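Side-chain contacts in STIL N-terminal domain-containing protein (Trichoplax adhaerens, PDB 5OI9), which probably acts in centriole assembly, this N-terminal domain being one part of a longer STIL-family protein whose relatives bind CEP85 and support PLK4 activation: residues A[232-237]-A[242-247]; A[204-209]-A[297-302]; A[57-62]-A[67-72]. One frame throughout, in Å; residues are numbered along the deposited sequence.

Interaction 1: residues A[232-237]-A[242-247]; sequences YVAINN and LLVLDS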
ATOM      1  N   TYR A 232      -8.823  12.008 -11.979  1.00 11.00           N
ATOM      2  CA  TYR A 232      -9.276  13.129 -11.178  1.00 12.58           C
ATOM      3  C   TYR A 232     -10.452  13.807 -11.867  1.00 12.33           C
ATOM      4  O   TYR A 232     -10.688  13.627 -13.066  1.00 12.08           O
ATOM      5  CB  TYR A 232      -8.112  14.097 -10.912  1.00 12.13           C
ATOM      6  CG  TYR A 232      -6.978  13.388 -10.203  1.00 10.61           C
ATOM      7  CD1 TYR A 232      -6.976  13.254  -8.822  1.00 12.65           C
ATOM      8  CD2 TYR A 232      -5.943  12.801 -10.919  1.00 13.83           C
ATOM      9  CE1 TYR A 232      -5.959  12.581  -8.168  1.00 13.66           C
ATOM     10  CE2 TYR A 232      -4.919  12.126 -10.276  1.00 12.74           C
ATOM     11  CZ  TYR A 232      -4.932  12.021  -8.899  1.00 17.80           C
ATOM     12  OH  TYR A 232      -3.918  11.347  -8.247  1.00 15.00           O
ATOM     13  N   VAL A 233     -11.211  14.562 -11.078  1.00 13.25           N
ATOM     14  CA  VAL A 233     -12.454  15.175 -11.527  1.00 13.29           C
ATOM     15  C   VAL A 233     -12.287  16.685 -11.476  1.00 10.57           C
ATOM     16  O   VAL A 233     -12.011  17.253 -10.412  1.00 10.69           O
ATOM     17  CB  VAL A 233     -13.653  14.730 -10.673  1.00 12.09           C
ATOM     18  CG1 VAL A 233     -14.928  15.406 -11.165  1.00 11.16           C
ATOM     19  CG2 VAL A 233     -13.795  13.219 -10.702  1.00 10.94           C
ATOM     20  N   ALA A 234     -12.456  17.329 -12.622  1.00 15.53           N
ATOM     21  CA  ALA A 234     -12.463  18.776 -12.721  1.00 14.82           C
ATOM     22  C   ALA A 234     -13.902  19.253 -12.900  1.00 16.22           C
ATOM     23  O   ALA A 234     -14.837  18.459 -13.028  1.00 18.32           O
ATOM     24  CB  ALA A 234     -11.561  19.235 -13.867  1.00 15.94           C
ATOM     25  N   ILE A 235     -14.086  20.568 -12.906  1.00 16.49           N
ATOM     26  CA  ILE A 235     -15.416  21.162 -12.992  1.00 29.53           C
ATOM     27  C   ILE A 235     -15.327  22.422 -13.841  1.00 25.36           C
ATOM     28  O   ILE A 235     -14.319  23.136 -13.807  1.00 34.03           O
ATOM     29  CB  ILE A 235     -15.990  21.451 -11.586  1.00 22.08           C
ATOM     30  CG1 ILE A 235     -17.460  21.871 -11.662  1.00 40.11           C
ATOM     31  CG2 ILE A 235     -15.166  22.507 -10.865  1.00 36.22           C
ATOM     32  CD1 ILE A 235     -18.144  21.924 -10.309  1.00 43.04           C
ATOM     33  N   ASN A 236     -16.373  22.682 -14.624  1.00 39.69           N
ATOM     34  CA  ASN A 236     -16.418  23.826 -15.526  1.00 38.07           C
ATOM     35  C   ASN A 236     -17.388  24.882 -15.000  1.00 45.74           C
ATOM     36  O   ASN A 236     -17.950  24.764 -13.907  1.00 43.81           O
ATOM     37  CB  ASN A 236     -16.793  23.386 -16.945  1.00 31.92           C
ATOM     38  CG  ASN A 236     -18.150  22.703 -17.017  1.00 31.36           C
ATOM     39  OD1 ASN A 236     -18.917  22.696 -16.054  1.00 38.90           O
ATOM     40  ND2 ASN A 236     -18.453  22.125 -18.173  1.00 34.51           N
ATOM     41  N   ASN A 237     -17.592  25.925 -15.813  1.00 56.49           N
ATOM     42  CA  ASN A 237     -18.416  27.055 -15.395  1.00 52.11           C
ATOM     43  C   ASN A 237     -19.861  26.646 -15.143  1.00 48.16           C
ATOM     44  O   ASN A 237     -20.520  27.209 -14.261  1.00 55.17           O
ATOM     45  CB  ASN A 237     -18.351  28.161 -16.448  1.00 51.39           C
ATOM     46  CG  ASN A 237     -16.929  28.571 -16.771  1.00 68.45           C
ATOM     47  OD1 ASN A 237     -16.148  28.901 -15.879  1.00 70.80           O
ATOM     48  ND2 ASN A 237     -16.580  28.537 -18.052  1.00 74.58           N
ATOM     49  N   LEU A 242     -15.787  17.145 -15.190  1.00 17.52           N
ATOM     50  CA  LEU A 242     -14.913  16.732 -16.280  1.00 17.18           C
ATOM     51  C   LEU A 242     -13.929  15.704 -15.742  1.00 16.53           C
ATOM     52  O   LEU A 242     -13.236  15.968 -14.753  1.00 15.86           O
ATOM     53  CB  LEU A 242     -14.168  17.930 -16.876  1.00 16.04           C
ATOM     54  CG  LEU A 242     -14.879  18.714 -17.978  1.00 32.79           C
ATOM     55  CD1 LEU A 242     -14.162  20.025 -18.263  1.00 35.96           C
ATOM     56  CD2 LEU A 242     -14.954  17.870 -19.236  1.00 31.76           C
ATOM     57  N   LEU A 243     -13.869  14.543 -16.387  1.00 16.75           N
ATOM     58  CA  LEU A 243     -12.964  13.483 -15.964  1.00 15.29           C
ATOM     59  C   LEU A 243     -11.602  13.677 -16.612  1.00 14.57           C
ATOM     60  O   LEU A 243     -11.504  14.029 -17.791  1.00 12.34           O
ATOM     61  CB  LEU A 243     -13.530  12.109 -16.323  1.00 14.56           C
ATOM     62  CG  LEU A 243     -14.937  11.788 -15.809  1.00 15.54           C
ATOM     63  CD1 LEU A 243     -15.222  10.302 -15.945  1.00 12.73           C
ATOM     64  CD2 LEU A 243     -15.127  12.243 -14.370  1.00 12.91           C
ATOM     65  N   VAL A 244     -10.548  13.446 -15.833  1.00 14.14           N
ATOM     66  CA  VAL A 244      -9.179  13.712 -16.256  1.00 11.85           C
ATOM     67  C   VAL A 244      -8.331  12.474 -16.005  1.00 15.23           C
ATOM     68  O   VAL A 244      -8.476  11.807 -14.974  1.00 11.25           O
ATOM     69  CB  VAL A 244      -8.589  14.934 -15.518  1.00 14.32           C
ATOM     70  CG1 VAL A 244      -7.237  15.301 -16.093  1.00 12.30           C
ATOM     71  CG2 VAL A 244      -9.539  16.126 -15.592  1.00 15.58           C
ATOM     72  N   LEU A 245      -7.446  12.166 -16.951  1.00 11.65           N
ATOM     73  CA  LEU A 245      -6.496  11.079 -16.768  1.00 13.79           C
ATOM     74  C   LEU A 245      -5.478  11.435 -15.689  1.00 16.83           C
ATOM     75  O   LEU A 245      -5.151  12.606 -15.476  1.00 16.54           O
ATOM     76  CB  LEU A 245      -5.777  10.775 -18.082  1.00 13.46           C
ATOM     77  CG  LEU A 245      -6.651  10.280 -19.233  1.00 22.84           C
ATOM     78  CD1 LEU A 245      -5.825  10.113 -20.498  1.00 24.56           C
ATOM     79  CD2 LEU A 245      -7.327   8.973 -18.853  1.00 18.57           C
ATOM     80  N   ASP A 246      -4.963  10.405 -15.007  1.00 12.87           N
ATOM     81  CA  ASP A 246      -3.996  10.642 -13.939  1.00 14.07           C
ATOM     82  C   ASP A 246      -2.636  11.094 -14.462  1.00 17.39           C
ATOM     83  O   ASP A 246      -1.766  11.435 -13.656  1.00 17.05           O
ATOM     84  CB  ASP A 246      -3.835   9.389 -13.067  1.00 15.20           C
ATOM     85  CG  ASP A 246      -3.290   8.186 -13.833  1.00 18.92           C
ATOM     86  OD1 ASP A 246      -2.972   8.312 -15.034  1.00 15.69           O
ATOM     87  OD2 ASP A 246      -3.181   7.098 -13.219  1.00 13.76           O
ATOM     88  N   SER A 247      -2.439  11.106 -15.782  1.00 13.87           N
ATOM     89  CA  SER A 247      -1.185  11.518 -16.395  1.00 17.19           C
ATOM     90  C   SER A 247      -1.271  12.876 -17.077  1.00 20.01           C
ATOM     91  O   SER A 247      -0.278  13.326 -17.657  1.00 23.06           O
ATOM     92  CB  SER A 247      -0.734  10.466 -17.415  1.00 22.67           C
ATOM     93  OG  SER A 247      -1.682  10.348 -18.463  1.00 21.71           O
TER

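Interaction 2: residues A[204-209]-A[297-302]; sequences VSIVPT and ILVLYT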
ATOM      1  N   VAL A 204     -24.440  13.102 -10.390  1.00 24.23           N
ATOM      2  CA  VAL A 204     -24.063  14.425 -10.869  1.00 22.42           C
ATOM      3  C   VAL A 204     -23.743  14.329 -12.355  1.00 25.07           C
ATOM      4  O   VAL A 204     -23.176  13.333 -12.814  1.00 21.77           O
ATOM      5  CB  VAL A 204     -22.864  14.991 -10.078  1.00 24.17           C
ATOM      6  CG1 VAL A 204     -22.530  16.396 -10.540  1.00 20.09           C
ATOM      7  CG2 VAL A 204     -23.163  14.974  -8.586  1.00 21.17           C
ATOM      8  N   SER A 205     -24.117  15.365 -13.101  1.00 21.83           N
ATOM      9  CA  SER A 205     -23.902  15.385 -14.542  1.00 25.53           C
ATOM     10  C   SER A 205     -22.414  15.382 -14.875  1.00 21.41           C
ATOM     11  O   SER A 205     -21.623  16.123 -14.284  1.00 20.87           O
ATOM     12  CB  SER A 205     -24.570  16.616 -15.155  1.00 28.87           C
ATOM     13  OG  SER A 205     -24.193  16.772 -16.510  1.00 39.14           O
ATOM     14  N   ILE A 206     -22.037  14.548 -15.840  1.00 18.31           N
ATOM     15  CA  ILE A 206     -20.665  14.443 -16.317  1.00 16.27           C
ATOM     16  C   ILE A 206     -20.636  14.850 -17.783  1.00 18.78           C
ATOM     17  O   ILE A 206     -21.432  14.347 -18.585  1.00 20.77           O
ATOM     18  CB  ILE A 206     -20.103  13.021 -16.138  1.00 19.98           C
ATOM     19  CG1 ILE A 206     -20.098  12.626 -14.658  1.00 16.73           C
ATOM     20  CG2 ILE A 206     -18.703  12.919 -16.728  1.00 13.65           C
ATOM     21  CD1 ILE A 206     -19.729  11.181 -14.418  1.00 17.54           C
ATOM     22  N   VAL A 207     -19.726  15.756 -18.127  1.00 15.09           N
ATOM     23  CA  VAL A 207     -19.538  16.135 -19.533  1.00 13.81           C
ATOM     24  C   VAL A 207     -19.162  14.895 -20.337  1.00 19.53           C
ATOM     25  O   VAL A 207     -18.204  14.185 -19.969  1.00 19.02           O
ATOM     26  CB  VAL A 207     -18.454  17.219 -19.657  1.00 18.29           C
ATOM     27  CG1 VAL A 207     -18.364  17.728 -21.088  1.00 15.92           C
ATOM     28  CG2 VAL A 207     -18.733  18.362 -18.694  1.00 19.67           C
ATOM     29  N   PRO A 208     -19.867  14.580 -21.426  1.00 16.09           N
ATOM     30  CA  PRO A 208     -19.638  13.312 -22.145  1.00 15.94           C
ATOM     31  C   PRO A 208     -18.408  13.348 -23.048  1.00 17.58           C
ATOM     32  O   PRO A 208     -18.487  13.169 -24.267  1.00 17.56           O
ATOM     33  CB  PRO A 208     -20.944  13.147 -22.933  1.00 18.25           C
ATOM     34  CG  PRO A 208     -21.388  14.541 -23.200  1.00 15.13           C
ATOM     35  CD  PRO A 208     -20.990  15.348 -21.994  1.00 17.58           C
ATOM     36  N   THR A 209     -17.243  13.565 -22.443  1.00 17.21           N
ATOM     37  CA  THR A 209     -15.989  13.457 -23.174  1.00 21.09           C
ATOM     38  C   THR A 209     -15.697  11.991 -23.501  1.00 18.24           C
ATOM     39  O   THR A 209     -16.404  11.072 -23.073  1.00 16.32           O
ATOM     40  CB  THR A 209     -14.843  14.067 -22.369  1.00 17.40           C
ATOM     41  OG1 THR A 209     -14.690  13.351 -21.137  1.00 17.41           O
ATOM     42  CG2 THR A 209     -15.125  15.529 -22.065  1.00 17.79           C
ATOM     43  N   ILE A 297     -15.723  14.661  -4.268  1.00 12.21           N
ATOM     44  CA  ILE A 297     -16.593  13.725  -4.965  1.00 12.18           C
ATOM     45  C   ILE A 297     -15.776  12.531  -5.431  1.00 10.90           C
ATOM     46  O   ILE A 297     -14.599  12.646  -5.787  1.00 11.45           O
ATOM     47  CB  ILE A 297     -17.328  14.408  -6.140  1.00 13.49           C
ATOM     48  CG1 ILE A 297     -18.460  13.515  -6.655  1.00 15.45           C
ATOM     49  CG2 ILE A 297     -16.353  14.753  -7.263  1.00 14.92           C
ATOM     50  CD1 ILE A 297     -19.484  14.244  -7.493  1.00 22.64           C
ATOM     51  N   LEU A 298     -16.410  11.364  -5.397  1.00 10.69           N
ATOM     52  CA  LEU A 298     -15.860  10.141  -5.962  1.00 13.25           C
ATOM     53  C   LEU A 298     -16.868   9.596  -6.960  1.00 10.34           C
ATOM     54  O   LEU A 298     -18.010   9.306  -6.593  1.00  8.60           O
ATOM     55  CB  LEU A 298     -15.563   9.106  -4.872  1.00 11.88           C
ATOM     56  CG  LEU A 298     -15.395   7.656  -5.336  1.00 11.90           C
ATOM     57  CD1 LEU A 298     -14.158   7.495  -6.207  1.00  8.68           C
ATOM     58  CD2 LEU A 298     -15.336   6.725  -4.130  1.00 12.42           C
ATOM     59  N   VAL A 299     -16.456   9.488  -8.218  1.00 13.35           N
ATOM     60  CA  VAL A 299     -17.251   8.843  -9.255  1.00 11.55           C
ATOM     61  C   VAL A 299     -16.721   7.423  -9.383  1.00 11.95           C
ATOM     62  O   VAL A 299     -15.606   7.207  -9.869  1.00 12.96           O
ATOM     63  CB  VAL A 299     -17.179   9.603 -10.586  1.00 13.75           C
ATOM     64  CG1 VAL A 299     -18.070   8.944 -11.622  1.00 13.02           C
ATOM     65  CG2 VAL A 299     -17.583  11.057 -10.385  1.00 10.01           C
ATOM     66  N   LEU A 300     -17.506   6.452  -8.925  1.00 11.98           N
ATOM     67  CA  LEU A 300     -17.050   5.075  -8.772  1.00 13.36           C
ATOM     68  C   LEU A 300     -17.684   4.211  -9.855  1.00 17.50           C
ATOM     69  O   LEU A 300     -18.893   3.954  -9.822  1.00 18.86           O
ATOM     70  CB  LEU A 300     -17.391   4.550  -7.380  1.00 10.92           C
ATOM     71  CG  LEU A 300     -16.750   3.221  -6.978  1.00 17.44           C
ATOM     72  CD1 LEU A 300     -15.234   3.322  -7.038  1.00 13.13           C
ATOM     73  CD2 LEU A 300     -17.207   2.815  -5.586  1.00 14.79           C
ATOM     74  N   TYR A 301     -16.866   3.752 -10.800  1.00 13.19           N
ATOM     75  CA  TYR A 301     -17.309   2.834 -11.848  1.00 15.63           C
ATOM     76  C   TYR A 301     -17.045   1.410 -11.378  1.00 17.99           C
ATOM     77  O   TYR A 301     -15.957   0.864 -11.561  1.00 20.96           O
ATOM     78  CB  TYR A 301     -16.592   3.128 -13.160  1.00 14.70           C
ATOM     79  CG  TYR A 301     -16.907   4.487 -13.733  1.00 16.34           C
ATOM     80  CD1 TYR A 301     -17.991   4.668 -14.581  1.00 15.58           C
ATOM     81  CD2 TYR A 301     -16.121   5.592 -13.424  1.00 14.04           C
ATOM     82  CE1 TYR A 301     -18.286   5.911 -15.107  1.00 18.25           C
ATOM     83  CE2 TYR A 301     -16.408   6.837 -13.945  1.00 13.61           C
ATOM     84  CZ  TYR A 301     -17.493   6.991 -14.785  1.00 19.85           C
ATOM     85  OH  TYR A 301     -17.785   8.228 -15.307  1.00 17.83           O
ATOM     86  N   THR A 302     -18.050   0.797 -10.761  1.00 16.05           N
ATOM     87  CA  THR A 302     -17.883  -0.575 -10.308  1.00 21.24           C
ATOM     88  C   THR A 302     -18.046  -1.547 -11.473  1.00 25.08           C
ATOM     89  O   THR A 302     -18.685  -1.252 -12.487  1.00 21.85           O
ATOM     90  CB  THR A 302     -18.883  -0.918  -9.200  1.00 20.42           C
ATOM     91  OG1 THR A 302     -20.209  -0.967  -9.739  1.00 20.81           O
ATOM     92  CG2 THR A 302     -18.824   0.119  -8.088  1.00 19.29           C
TER

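Interaction 3: residues A[57-62]-A[67-72]; sequences QLHTET and RIQKFF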
ATOM      1  N   GLN A  57      28.205 -15.537   3.922  1.00 38.65           N
ATOM      2  CA  GLN A  57      29.447 -15.451   3.160  1.00 47.53           C
ATOM      3  C   GLN A  57      30.155 -14.129   3.428  1.00 53.07           C
ATOM      4  O   GLN A  57      31.357 -14.102   3.714  1.00 56.58           O
ATOM      5  CB  GLN A  57      29.166 -15.622   1.666  1.00 38.55           C
ATOM      6  CG  GLN A  57      28.757 -17.029   1.263  1.00 55.36           C
ATOM      7  CD  GLN A  57      28.938 -17.286  -0.220  1.00 69.59           C
ATOM      8  OE1 GLN A  57      28.908 -16.360  -1.032  1.00 71.08           O
ATOM      9  NE2 GLN A  57      29.138 -18.549  -0.582  1.00 74.82           N
ATOM     10  N   LEU A  58      29.415 -13.020   3.355  1.00 45.03           N
ATOM     11  CA  LEU A  58      30.011 -11.709   3.593  1.00 48.30           C
ATOM     12  C   LEU A  58      30.617 -11.618   4.990  1.00 49.14           C
ATOM     13  O   LEU A  58      31.744 -11.144   5.158  1.00 55.66           O
ATOM     14  CB  LEU A  58      28.961 -10.616   3.385  1.00 50.21           C
ATOM     15  CG  LEU A  58      28.558 -10.323   1.939  1.00 42.17           C
ATOM     16  CD1 LEU A  58      27.236  -9.575   1.903  1.00 36.82           C
ATOM     17  CD2 LEU A  58      29.644  -9.520   1.244  1.00 41.74           C
ATOM     18  N   HIS A  59      29.887 -12.075   6.010  1.00 51.90           N
ATOM     19  CA  HIS A  59      30.376 -11.921   7.376  1.00 55.78           C
ATOM     20  C   HIS A  59      31.628 -12.747   7.648  1.00 61.96           C
ATOM     21  O   HIS A  59      32.361 -12.440   8.597  1.00 59.69           O
ATOM     22  CB  HIS A  59      29.277 -12.294   8.376  1.00 55.36           C
ATOM     23  CG  HIS A  59      29.636 -12.006   9.802  1.00 64.17           C
ATOM     24  ND1 HIS A  59      30.449 -12.835  10.545  1.00 73.55           N
ATOM     25  CD2 HIS A  59      29.295 -10.982  10.619  1.00 66.35           C
ATOM     26  CE1 HIS A  59      30.592 -12.336  11.759  1.00 70.82           C
ATOM     27  NE2 HIS A  59      29.902 -11.211  11.831  1.00 81.41           N
ATOM     28  N   THR A  60      31.903 -13.769   6.838  1.00 56.94           N
ATOM     29  CA  THR A  60      33.052 -14.644   7.055  1.00 63.90           C
ATOM     30  C   THR A  60      34.146 -14.385   6.024  1.00 65.32           C
ATOM     31  O   THR A  60      35.185 -13.809   6.360  1.00 64.78           O
ATOM     32  CB  THR A  60      32.619 -16.113   7.043  1.00 61.27           C
ATOM     33  OG1 THR A  60      32.090 -16.454   5.757  1.00 56.76           O
ATOM     34  CG2 THR A  60      31.557 -16.368   8.112  1.00 49.42           C
ATOM     35  N   GLU A  61      33.945 -14.792   4.768  1.00 65.14           N
ATOM     36  CA  GLU A  61      34.948 -14.625   3.718  1.00 69.08           C
ATOM     37  C   GLU A  61      35.023 -13.195   3.175  1.00 68.45           C
ATOM     38  O   GLU A  61      35.500 -12.987   2.055  1.00 72.99           O
ATOM     39  CB  GLU A  61      34.684 -15.611   2.572  1.00 68.89           C
ATOM     40  CG  GLU A  61      33.402 -15.339   1.793  1.00 62.13           C
ATOM     41  CD  GLU A  61      33.275 -16.211   0.562  1.00 70.57           C
ATOM     42  OE1 GLU A  61      33.777 -17.356   0.594  1.00 67.60           O
ATOM     43  OE2 GLU A  61      32.675 -15.756  -0.435  1.00 81.64           O
ATOM     44  N   THR A  62      34.558 -12.212   3.941  1.00 64.27           N
ATOM     45  CA  THR A  62      34.670 -10.811   3.562  1.00 72.32           C
ATOM     46  C   THR A  62      34.830  -9.998   4.842  1.00 73.05           C
ATOM     47  O   THR A  62      34.285 -10.355   5.891  1.00 66.23           O
ATOM     48  CB  THR A  62      33.456 -10.338   2.735  1.00 70.00           C
ATOM     49  OG1 THR A  62      33.338 -11.139   1.550  1.00 68.80           O
ATOM     50  CG2 THR A  62      33.584  -8.868   2.335  1.00 74.84           C
ATOM     51  N   ARG A  67      28.266  -5.056  10.762  1.00 54.25           N
ATOM     52  CA  ARG A  67      27.692  -6.064  11.648  1.00 59.94           C
ATOM     53  C   ARG A  67      26.252  -6.378  11.258  1.00 56.58           C
ATOM     54  O   ARG A  67      25.812  -7.531  11.342  1.00 53.62           O
ATOM     55  CB  ARG A  67      27.774  -5.595  13.099  1.00 61.89           C
ATOM     56  CG  ARG A  67      27.477  -6.678  14.121  1.00 68.60           C
ATOM     57  CD  ARG A  67      27.658  -6.149  15.532  1.00 73.00           C
ATOM     58  NE  ARG A  67      27.005  -4.854  15.702  1.00 81.00           N
ATOM     59  CZ  ARG A  67      25.709  -4.699  15.952  1.00 77.61           C
ATOM     60  NH1 ARG A  67      24.922  -5.760  16.063  1.00 65.40           N
ATOM     61  NH2 ARG A  67      25.199  -3.482  16.090  1.00 78.50           N
ATOM     62  N   ILE A  68      25.513  -5.369  10.810  1.00 50.90           N
ATOM     63  CA  ILE A  68      24.155  -5.540  10.308  1.00 44.07           C
ATOM     64  C   ILE A  68      24.193  -5.341   8.800  1.00 35.24           C
ATOM     65  O   ILE A  68      24.459  -4.234   8.316  1.00 37.75           O
ATOM     66  CB  ILE A  68      23.178  -4.563  10.972  1.00 38.23           C
ATOM     67  CG1 ILE A  68      23.154  -4.795  12.484  1.00 44.90           C
ATOM     68  CG2 ILE A  68      21.790  -4.707  10.370  1.00 40.20           C
ATOM     69  CD1 ILE A  68      22.204  -3.890  13.221  1.00 42.23           C
ATOM     70  N   GLN A  69      23.931  -6.408   8.053  1.00 32.97           N
ATOM     71  CA  GLN A  69      23.849  -6.314   6.606  1.00 37.10           C
ATOM     72  C   GLN A  69      22.510  -5.723   6.182  1.00 26.19           C
ATOM     73  O   GLN A  69      21.479  -5.928   6.828  1.00 26.94           O
ATOM     74  CB  GLN A  69      24.042  -7.687   5.959  1.00 34.51           C
ATOM     75  CG  GLN A  69      25.452  -8.239   6.078  1.00 39.51           C
ATOM     76  CD  GLN A  69      25.588  -9.278   7.176  1.00 54.11           C
ATOM     77  OE1 GLN A  69      24.765  -9.349   8.086  1.00 54.90           O
ATOM     78  NE2 GLN A  69      26.623 -10.104   7.084  1.00 55.47           N
ATOM     79  N   LYS A  70      22.534  -4.984   5.075  1.00 26.68           N
ATOM     80  CA  LYS A  70      21.353  -4.319   4.534  1.00 19.43           C
ATOM     81  C   LYS A  70      21.037  -4.923   3.173  1.00 23.66           C
ATOM     82  O   LYS A  70      21.802  -4.745   2.218  1.00 30.98           O
ATOM     83  CB  LYS A  70      21.580  -2.813   4.414  1.00 27.01           C
ATOM     84  CG  LYS A  70      21.883  -2.115   5.723  1.00 28.13           C
ATOM     85  CD  LYS A  70      20.670  -2.084   6.635  1.00 26.61           C
ATOM     86  CE  LYS A  70      20.906  -1.171   7.827  1.00 36.24           C
ATOM     87  NZ  LYS A  70      19.681  -1.035   8.662  1.00 45.83           N
ATOM     88  N   PHE A  71      19.910  -5.628   3.080  1.00 19.13           N
ATOM     89  CA  PHE A  71      19.467  -6.191   1.811  1.00 21.65           C
ATOM     90  C   PHE A  71      18.033  -5.778   1.510  1.00 21.03           C
ATOM     91  O   PHE A  71      17.459  -4.937   2.209  1.00 21.24           O
ATOM     92  CB  PHE A  71      19.557  -7.721   1.818  1.00 22.42           C
ATOM     93  CG  PHE A  71      20.927  -8.256   2.112  1.00 27.16           C
ATOM     94  CD1 PHE A  71      21.981  -8.025   1.243  1.00 24.14           C
ATOM     95  CD2 PHE A  71      21.154  -9.018   3.247  1.00 28.56           C
ATOM     96  CE1 PHE A  71      23.241  -8.527   1.509  1.00 29.64           C
ATOM     97  CE2 PHE A  71      22.412  -9.526   3.518  1.00 33.37           C
ATOM     98  CZ  PHE A  71      23.456  -9.280   2.649  1.00 35.97           C
ATOM     99  N   PHE A  72      17.444  -6.377   0.477  1.00 19.21           N
ATOM    100  CA  PHE A  72      16.035  -6.199   0.166  1.00 18.87           C
ATOM    101  C   PHE A  72      15.382  -7.558  -0.027  1.00 19.47           C
ATOM    102  O   PHE A  72      15.994  -8.482  -0.572  1.00 17.91           O
ATOM    103  CB  PHE A  72      15.825  -5.348  -1.102  1.00 16.80           C
ATOM    104  CG  PHE A  72      16.294  -3.929  -0.970  1.00 20.09           C
ATOM    105  CD1 PHE A  72      15.523  -2.990  -0.306  1.00 19.55           C
ATOM    106  CD2 PHE A  72      17.502  -3.530  -1.519  1.00 24.35           C
ATOM    107  CE1 PHE A  72      15.950  -1.680  -0.183  1.00 24.96           C
ATOM    108  CE2 PHE A  72      17.935  -2.222  -1.400  1.00 28.29           C
ATOM    109  CZ  PHE A  72      17.158  -1.295  -0.731  1.00 23.02           C
TER

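Interaction 1: residues A[232-237]-A[242-247]
Two donors grip Val244 O: the backbone N of Tyr232, 3.0 Å away across the hairpin, and the indole NE1 of Trp260, which brings a side chain to bear on a carbonyl of a strand at the edge of its sheet within this chain. The pair Tyr232-Val244 is completed by Val244 N bonding to Tyr232 O at 2.8 Å, and two residues along, Ala234 N reaches Leu242 O at 2.6 Å while Leu242 N returns a bond to Ala234 O. Between these two hydrogen-bonded pairs lies the non-hydrogen-bonded pair Val233 and Leu243. Their branches run alongside each other in the same direction, Val233 CG2 against Leu243 CD2 at 4.0 Å, an apolar patch well suited to a strand covered by a helix. On the opposite face the small Ala234 lets its CB meet Val244 CG2 at 4.1 Å. Further along that face, Tyr232 holds CG anti to its carbonyl carbon (chi1 -58°), which sends the ring towards Asp246; CE2 meets Asp246 CB obliquely at 4.1 Å. Asp246 thus offers the ring a methylene, while its carboxylate leads off and is hydrogen-bonded through OD2 to Ser159 OG. Asn236 OD1 bonds to Asn240 N, bridging the turn. Within a mixed sheet, 241-245 is an outermost strand and 256-264 flanks 229-235 on its other side. Helix 210-216 covers Leu243 through Leu211, Ala212 and Leu215, whereas Tyr232 packs against Arg278 and Tyr279 of helix 270-281.

Interaction 2: residues A[204-209]-A[297-302]
Ile206 buries the most surface, followed by Ile297 and Val204, and the three set up two apolar meetings between a loop and a strand. The extended arm of Ile206, with chi2 near 173°, carries CD1 from the loop to the strand, where it rests 3.9 Å from Val299 CG1, the two side chains overlapping head to tail. The same methyl lies 3.6 Å from Tyr301 OH, which reaches out from the strand; this is packing, not a polar bond. Nearer the start of both segments, Val204 CG2 and Ile297 CD1 meet at 3.9 Å on crossing paths. Ile297 holds CG1 anti to its backbone N (chi1 -167°) with chi2 also extended (162°), stretching the delta methyl towards the loop. Branched residues suit both sides, offering broad methyl surfaces. Phe310 of strand 309-314 touches Val204 and Val299, joining the two meetings. Backbone hydrogen bonds between Leu241 and both Ser205 and Val207 anchor the loop beside strand 241-245, and an inverse gamma turn centred on Pro208 leads to Thr209, the N-cap of helix 210-216. This is loop-on-sheet packing: one face of the strand, with Ile297, Val299 and the hydroxyl end of Tyr301, is covered by apolar loop side chains.

Interaction 3: residues A[57-62]-A[67-72]
With CG anti to its carbonyl carbon (chi1 -73°), Leu58 aims its branch from the helix at the strand, and Phe71, whose CG takes the same place on its own backbone, sends its ring back the other way. They meet where Leu58 CD1 lies at the ring edge, in its plane, 3.9 Å from Phe71 CZ and 4.1 Å from Phe71 CE1. Gln69 takes a different route: its chain bends at chi2 (101°), turning the amide so that NE2 comes 3.7 Å from His59 CB and 4.0 Å from His59 N. NE2 thus packs on His59 with no hydrogen bond to residues 57-62, while Ala55 and Tyr174 also touch the side chain. Phe71 suits its buried place because a large apolar ring offers an edge to Leu58 and also packs edge-to-face with Phe92; the compact Ala55 touches it too. Leu58 O accepts a bond from Thr65 OG1, tying the helix end to the connecting loop. The local axes of 57-61 and 69-72 are 150° apart and 11.3 Å at closest approach. Such a spacing is that of a helix layered on a beta sheet, here a terminal turn of the helix packed against the mixed sheet containing strands 69-79 and 118-126.

Interactions 1 and 2 belong to one region: their centres lie about 10 Å apart, both involve the sheet containing strands 241-245 and 296-302, and they touch through Leu243 CD1 and Tyr301 OH, as well as through Leu242 CD2 against Val207 and Thr209. Both segments of interaction 1 fall between 204-209 and 297-302 in the sequence. Interaction 3 comes first in sequence and stands alone on the opposite side of the chain's centre, its centre about 50 Å from that of interaction 1 and 53 Å from that of interaction 2, on the sheet containing strand 69-79. The single chain of this STIL N-terminal domain is therefore elongated, with a separately packed sheet towards each end.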